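Nitrite oxidoreductase subunit B (Kuenenia stuttgartiensis, PDB 7B04) probably relays electrons through its four iron-sulfur clusters between the partner subunits of the anammox nitrite:nitrate oxidoreductase complex. Local coordinates at residues Y111-F117 against Q296-E300; D147-S152 against S165-Y170. All blocks are in the same frame, centred on the assembly; numbering follows the deposited sequence.

Interaction 1: residues Y111-F117 against Q296-E300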
loop_
_atom_site.group_PDB
_atom_site.type_symbol
_atom_site.label_atom_id
_atom_site.label_comp_id
_atom_site.label_asym_id
_atom_site.label_seq_id
_atom_site.Cartn_x
_atom_site.Cartn_y
_atom_site.Cartn_z
ATOM N N TYR A 111 29.534 2.967 -26.483
ATOM C CA TYR A 111 30.005 3.397 -25.173
ATOM C C TYR A 111 31.463 2.975 -25.046
ATOM O O TYR A 111 31.771 1.780 -25.103
ATOM C CB TYR A 111 29.137 2.775 -24.075
ATOM C CG TYR A 111 29.566 3.013 -22.639
ATOM C CD1 TYR A 111 29.468 4.271 -22.054
ATOM C CD2 TYR A 111 30.024 1.962 -21.853
ATOM C CE1 TYR A 111 29.842 4.478 -20.734
ATOM C CE2 TYR A 111 30.399 2.159 -20.537
ATOM C CZ TYR A 111 30.307 3.417 -19.983
ATOM O OH TYR A 111 30.680 3.607 -18.673
ATOM N N GLU A 112 32.355 3.948 -24.868
ATOM C CA GLU A 112 33.786 3.683 -24.817
ATOM C C GLU A 112 34.304 3.597 -23.389
ATOM O O GLU A 112 35.522 3.587 -23.180
ATOM C CB GLU A 112 34.559 4.756 -25.590
ATOM C CG GLU A 112 33.959 5.136 -26.939
ATOM C CD GLU A 112 34.337 4.175 -28.054
ATOM O OE1 GLU A 112 35.049 3.185 -27.781
ATOM O OE2 GLU A 112 33.925 4.417 -29.209
ATOM N N GLY A 113 33.406 3.527 -22.406
ATOM C CA GLY A 113 33.804 3.318 -21.033
ATOM C C GLY A 113 33.954 1.846 -20.703
ATOM O O GLY A 113 33.521 0.965 -21.445
ATOM N N ASP A 114 34.578 1.586 -19.560
ATOM C CA ASP A 114 34.880 0.225 -19.141
ATOM C C ASP A 114 33.721 -0.379 -18.362
ATOM O O ASP A 114 33.127 0.271 -17.496
ATOM C CB ASP A 114 36.146 0.195 -18.283
ATOM C CG ASP A 114 37.368 0.695 -19.024
ATOM O OD1 ASP A 114 37.357 0.682 -20.273
ATOM O OD2 ASP A 114 38.339 1.102 -18.354
ATOM N N THR A 115 33.395 -1.626 -18.690
ATOM C CA THR A 115 32.397 -2.384 -17.959
ATOM C C THR A 115 32.989 -2.892 -16.646
ATOM O O THR A 115 34.194 -2.795 -16.397
ATOM C CB THR A 115 31.886 -3.555 -18.797
ATOM O OG1 THR A 115 32.893 -4.574 -18.863
ATOM C CG2 THR A 115 31.554 -3.092 -20.203
ATOM N N ILE A 116 32.117 -3.429 -15.788
ATOM C CA ILE A 116 32.575 -3.982 -14.516
ATOM C C ILE A 116 33.594 -5.092 -14.742
ATOM O O ILE A 116 34.484 -5.310 -13.911
ATOM C CB ILE A 116 31.377 -4.475 -13.680
ATOM C CG1 ILE A 116 30.627 -5.590 -14.410
ATOM C CG2 ILE A 116 30.442 -3.320 -13.360
ATOM C CD1 ILE A 116 29.716 -6.399 -13.513
ATOM N N PHE A 117 33.485 -5.808 -15.864
ATOM C CA PHE A 117 34.478 -6.823 -16.196
ATOM C C PHE A 117 35.790 -6.186 -16.633
ATOM O O PHE A 117 36.870 -6.621 -16.213
ATOM C CB PHE A 117 33.934 -7.749 -17.283
ATOM C CG PHE A 117 32.544 -8.250 -17.013
ATOM C CD1 PHE A 117 32.328 -9.289 -16.123
ATOM C CD2 PHE A 117 31.453 -7.679 -17.646
ATOM C CE1 PHE A 117 31.049 -9.751 -15.871
ATOM C CE2 PHE A 117 30.172 -8.135 -17.399
ATOM C CZ PHE A 117 29.970 -9.173 -16.510
ATOM N N GLN A 296 25.809 0.658 -18.694
ATOM C CA GLN A 296 27.209 0.906 -18.351
ATOM C C GLN A 296 27.869 -0.315 -17.738
ATOM O O GLN A 296 29.049 -0.582 -18.002
ATOM C CB GLN A 296 27.297 2.059 -17.357
ATOM C CG GLN A 296 26.751 3.389 -17.825
ATOM C CD GLN A 296 25.338 3.639 -17.337
ATOM O OE1 GLN A 296 24.984 3.250 -16.232
ATOM N NE2 GLN A 296 24.519 4.286 -18.168
ATOM N N PHE A 297 27.116 -1.069 -16.935
ATOM C CA PHE A 297 27.671 -2.226 -16.241
ATOM C C PHE A 297 28.178 -3.297 -17.203
ATOM O O PHE A 297 29.154 -3.994 -16.892
ATOM C CB PHE A 297 26.625 -2.786 -15.283
ATOM C CG PHE A 297 26.242 -1.825 -14.183
ATOM C CD1 PHE A 297 27.107 -0.812 -13.797
ATOM C CD2 PHE A 297 25.019 -1.929 -13.543
ATOM C CE1 PHE A 297 26.762 0.070 -12.793
ATOM C CE2 PHE A 297 24.668 -1.051 -12.534
ATOM C CZ PHE A 297 25.544 -0.046 -12.160
ATOM N N GLY A 298 27.541 -3.448 -18.360
ATOM C CA GLY A 298 28.015 -4.386 -19.352
ATOM C C GLY A 298 27.439 -5.781 -19.261
ATOM O O GLY A 298 28.054 -6.723 -19.768
ATOM N N THR A 299 26.307 -5.964 -18.594
ATOM C CA THR A 299 25.730 -7.297 -18.498
ATOM C C THR A 299 24.697 -7.585 -19.581
ATOM O O THR A 299 24.325 -8.749 -19.756
ATOM C CB THR A 299 25.095 -7.503 -17.121
ATOM O OG1 THR A 299 23.873 -6.760 -17.039
ATOM C CG2 THR A 299 26.040 -7.048 -16.021
ATOM N N GLU A 300 24.273 -6.569 -20.339
ATOM C CA GLU A 300 23.134 -6.647 -21.248
ATOM C C GLU A 300 21.873 -7.060 -20.493
ATOM O O GLU A 300 21.408 -8.201 -20.636
ATOM C CB GLU A 300 23.399 -7.612 -22.408
ATOM C CG GLU A 300 22.651 -7.241 -23.686
ATOM C CD GLU A 300 23.153 -7.974 -24.913
ATOM O OE1 GLU A 300 24.204 -7.572 -25.454
ATOM O OE2 GLU A 300 22.486 -8.935 -25.349
#
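Ile116 and Phe297 make the one backbone hydrogen bond between these segments: Ile116 N donates a hydrogen bond to Phe297 O at 3.2 Å, nearly straight at 164°, with the donor tilted 32° from the carbonyl plane. The same carbonyl is wrapped by hydrocarbon, since Ile116 CG1 lies 3.3 Å and Thr115 CB 3.4 Å from Phe297 O. The first torsion of Ile116 (chi1 62°) sets CG1 between its own backbone N and carbonyl carbon, against that oxygen; its other branch, CG2, stays beside the N and reaches CD1 of the Phe297 ring at 4.2 Å. CG1 also lies over one face of the Phe117 ring, whose CE2 edge meets Gly298 O almost in the ring plane, 3.5 Å away.

Gly298 packs against Thr115, with the methyl Thr115 CG2 3.9 Å from Gly298 CA. Its phi is positive, which suits glycine. Farther along, the Tyr111 side chain crosses that of Gln296 at about a right angle, and its OH touches the aliphatic Gln296 CB at 3.9 Å. Gly113 N sits over the centre of one face of the Tyr111 ring.

Behind this first shell, Thr115 is the N-cap of helix 116-123: its OG1 accepts a weak capping bond from Phe117 N and a hydrogen bond from Glu118 N, fixing the helix start from which Ile116 N points to the loop. Asp114 forms a salt bridge with Lys122 of the same helix. The contact thus joins that helix start to the loop between strands 291-292 and 303-306, with helix 75-81 packed on Gln296 and Phe297, strand 11-14 on Thr115, and Ile1144 of subunit A against Tyr111 and Gln296.

Interaction 2: residues D147-S152 against S165-Y170; sequences DTAKSS and SRWFFY
Lys150 and Trp167 pair as a single antiparallel bridge of the hydrogen-bonded kind, with Lys150 N to Trp167 O at 2.9 Å and Trp167 N to Lys150 O at 3.1 Å, both at 153°. Lys150 O also receives a CA-H...O contact from Arg166 CA at 3.2 Å. On the side chains, Lys150 CB lies over one face of the Trp167 indole, toward its rim, while the chain, bent at chi2 (-104°), brings CD to 3.4 Å from Trp167 NE1. Ala149 CB packs against Phe168 CD2 at 4.0 Å.

At the other end, Tyr170 OH donates to Asp147 OD1, which is met on the syn side, 24° out of the carboxylate plane. Asp147 OD2 pairs with Arg919 of subunit A, so the carboxylate is shared between the tyrosine and a neighbouring chain; the cation would probably favour its charged form. Ser151 OG lies near Arg166 NE without a bond between them, and Glu157 serves both, by a salt bridge to Arg166 and a hydrogen bond to Ser151.

Strand 169-173 starts just past the bridge and pairs with strand 62-66; Thr65 of that strand touches Phe168 and Tyr170, while helix 313-320 packs on Phe169 and subunit A borders both segments.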
loop_
_atom_site.group_PDB
_atom_site.type_symbol
_atom_site.label_atom_id
_atom_site.label_comp_id
_atom_site.label_asym_id
_atom_site.label_seq_id
_atom_site.Cartn_x
_atom_site.Cartn_y
_atom_site.Cartn_z
ATOM N N ASP A 147 9.311 7.986 -2.047
ATOM C CA ASP A 147 8.680 9.265 -2.382
ATOM C C ASP A 147 9.536 10.455 -1.956
ATOM O O ASP A 147 9.020 11.524 -1.623
ATOM C CB ASP A 147 7.280 9.362 -1.772
ATOM C CG ASP A 147 6.316 8.356 -2.369
ATOM O OD1 ASP A 147 6.540 7.927 -3.521
ATOM O OD2 ASP A 147 5.334 7.993 -1.687
ATOM N N THR A 148 10.854 10.277 -1.965
ATOM C CA THR A 148 11.792 11.342 -1.637
ATOM C C THR A 148 12.250 11.995 -2.935
ATOM O O THR A 148 12.862 11.338 -3.783
ATOM C CB THR A 148 12.986 10.798 -0.853
ATOM O OG1 THR A 148 12.519 10.077 0.294
ATOM C CG2 THR A 148 13.887 11.936 -0.397
ATOM N N ALA A 149 11.955 13.281 -3.085
ATOM C CA ALA A 149 12.214 13.996 -4.325
ATOM C C ALA A 149 13.521 14.774 -4.246
ATOM O O ALA A 149 13.985 15.143 -3.165
ATOM C CB ALA A 149 11.064 14.953 -4.648
ATOM N N LYS A 150 14.117 15.009 -5.412
ATOM C CA LYS A 150 15.225 15.943 -5.544
ATOM C C LYS A 150 14.656 17.340 -5.756
ATOM O O LYS A 150 13.737 17.523 -6.559
ATOM C CB LYS A 150 16.132 15.547 -6.710
ATOM C CG LYS A 150 17.416 16.352 -6.808
ATOM C CD LYS A 150 17.333 17.387 -7.918
ATOM C CE LYS A 150 18.676 18.061 -8.145
ATOM N NZ LYS A 150 19.080 18.897 -6.981
ATOM N N SER A 151 15.194 18.321 -5.033
ATOM C CA SER A 151 14.698 19.686 -5.104
ATOM C C SER A 151 15.824 20.654 -5.439
ATOM O O SER A 151 16.973 20.463 -5.036
ATOM C CB SER A 151 14.036 20.104 -3.783
ATOM O OG SER A 151 13.627 21.461 -3.819
ATOM N N SER A 152 15.476 21.700 -6.197
ATOM C CA SER A 152 16.409 22.793 -6.452
ATOM C C SER A 152 16.669 23.631 -5.207
ATOM O O SER A 152 17.694 24.319 -5.144
ATOM C CB SER A 152 15.886 23.678 -7.585
ATOM O OG SER A 152 14.724 24.386 -7.186
ATOM N N SER A 165 11.390 20.468 -11.766
ATOM C CA SER A 165 12.420 20.937 -10.841
ATOM C C SER A 165 12.468 20.057 -9.596
ATOM O O SER A 165 13.536 19.584 -9.193
ATOM C CB SER A 165 12.164 22.399 -10.466
ATOM O OG SER A 165 10.931 22.525 -9.779
ATOM N N ARG A 166 11.315 19.827 -8.978
ATOM C CA ARG A 166 11.177 18.883 -7.876
ATOM C C ARG A 166 10.627 17.584 -8.452
ATOM O O ARG A 166 9.508 17.563 -8.975
ATOM C CB ARG A 166 10.254 19.444 -6.792
ATOM C CG ARG A 166 10.295 18.708 -5.461
ATOM C CD ARG A 166 9.490 19.464 -4.413
ATOM N NE ARG A 166 10.074 20.767 -4.110
ATOM C CZ ARG A 166 9.511 21.672 -3.316
ATOM N NH1 ARG A 166 8.324 21.437 -2.776
ATOM N NH2 ARG A 166 10.119 22.829 -3.092
ATOM N N TRP A 167 11.403 16.505 -8.357
ATOM C CA TRP A 167 11.073 15.314 -9.124
ATOM C C TRP A 167 11.503 14.050 -8.399
ATOM O O TRP A 167 12.408 14.058 -7.560
ATOM C CB TRP A 167 11.743 15.352 -10.502
ATOM C CG TRP A 167 13.241 15.287 -10.418
ATOM C CD1 TRP A 167 14.099 16.338 -10.274
ATOM C CD2 TRP A 167 14.056 14.108 -10.455
ATOM N NE1 TRP A 167 15.396 15.889 -10.226
ATOM C CE2 TRP A 167 15.397 14.523 -10.335
ATOM C CE3 TRP A 167 13.782 12.743 -10.583
ATOM C CZ2 TRP A 167 16.461 13.623 -10.339
ATOM C CZ3 TRP A 167 14.839 11.851 -10.587
ATOM C CH2 TRP A 167 16.162 12.295 -10.466
ATOM N N PHE A 168 10.834 12.956 -8.755
ATOM C CA PHE A 168 11.180 11.596 -8.364
ATOM C C PHE A 168 10.338 10.643 -9.198
ATOM O O PHE A 168 9.214 10.974 -9.586
ATOM C CB PHE A 168 10.961 11.347 -6.863
ATOM C CG PHE A 168 9.521 11.144 -6.474
ATOM C CD1 PHE A 168 9.038 9.877 -6.193
ATOM C CD2 PHE A 168 8.659 12.219 -6.366
ATOM C CE1 PHE A 168 7.724 9.685 -5.817
ATOM C CE2 PHE A 168 7.338 12.032 -5.998
ATOM C CZ PHE A 168 6.870 10.763 -5.727
ATOM N N PHE A 169 10.896 9.468 -9.483
ATOM C CA PHE A 169 10.198 8.459 -10.267
ATOM C C PHE A 169 10.511 7.089 -9.686
ATOM O O PHE A 169 11.343 6.945 -8.785
ATOM C CB PHE A 169 10.568 8.529 -11.759
ATOM C CG PHE A 169 11.983 8.117 -12.065
ATOM C CD1 PHE A 169 13.013 9.042 -12.016
ATOM C CD2 PHE A 169 12.280 6.810 -12.424
ATOM C CE1 PHE A 169 14.314 8.670 -12.304
ATOM C CE2 PHE A 169 13.579 6.432 -12.711
ATOM C CZ PHE A 169 14.596 7.364 -12.652
ATOM N N TYR A 170 9.835 6.074 -10.214
ATOM C CA TYR A 170 9.861 4.732 -9.651
ATOM C C TYR A 170 10.608 3.791 -10.585
ATOM O O TYR A 170 10.372 3.796 -11.797
ATOM C CB TYR A 170 8.441 4.222 -9.401
ATOM C CG TYR A 170 7.655 5.074 -8.433
ATOM C CD1 TYR A 170 8.185 5.422 -7.198
ATOM C CD2 TYR A 170 6.383 5.531 -8.753
ATOM C CE1 TYR A 170 7.473 6.201 -6.309
ATOM C CE2 TYR A 170 5.661 6.311 -7.868
ATOM C CZ TYR A 170 6.212 6.642 -6.647
ATOM O OH TYR A 170 5.504 7.414 -5.760
#

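Interactions 1 and 2 do not touch: their centres are 27 Å apart and their nearest atoms about 12 Å. Along the chain, 147-152 and 165-170 both fall between 111-117 and 296-300, so interaction 1 closes the wider loop. Each lies near a different [4Fe-4S] cluster. In interaction 1 the Thr299 side chain is about 3 Å from that of Cys178, a ligand of cluster 3, and about 5 Å from the bound cluster; in interaction 2 the Tyr170 side chain is about 4 Å from that of Cys35, a ligand of cluster 1, and about 6 Å from its cluster. Both contacts also border subunit A, interaction 2 far more broadly.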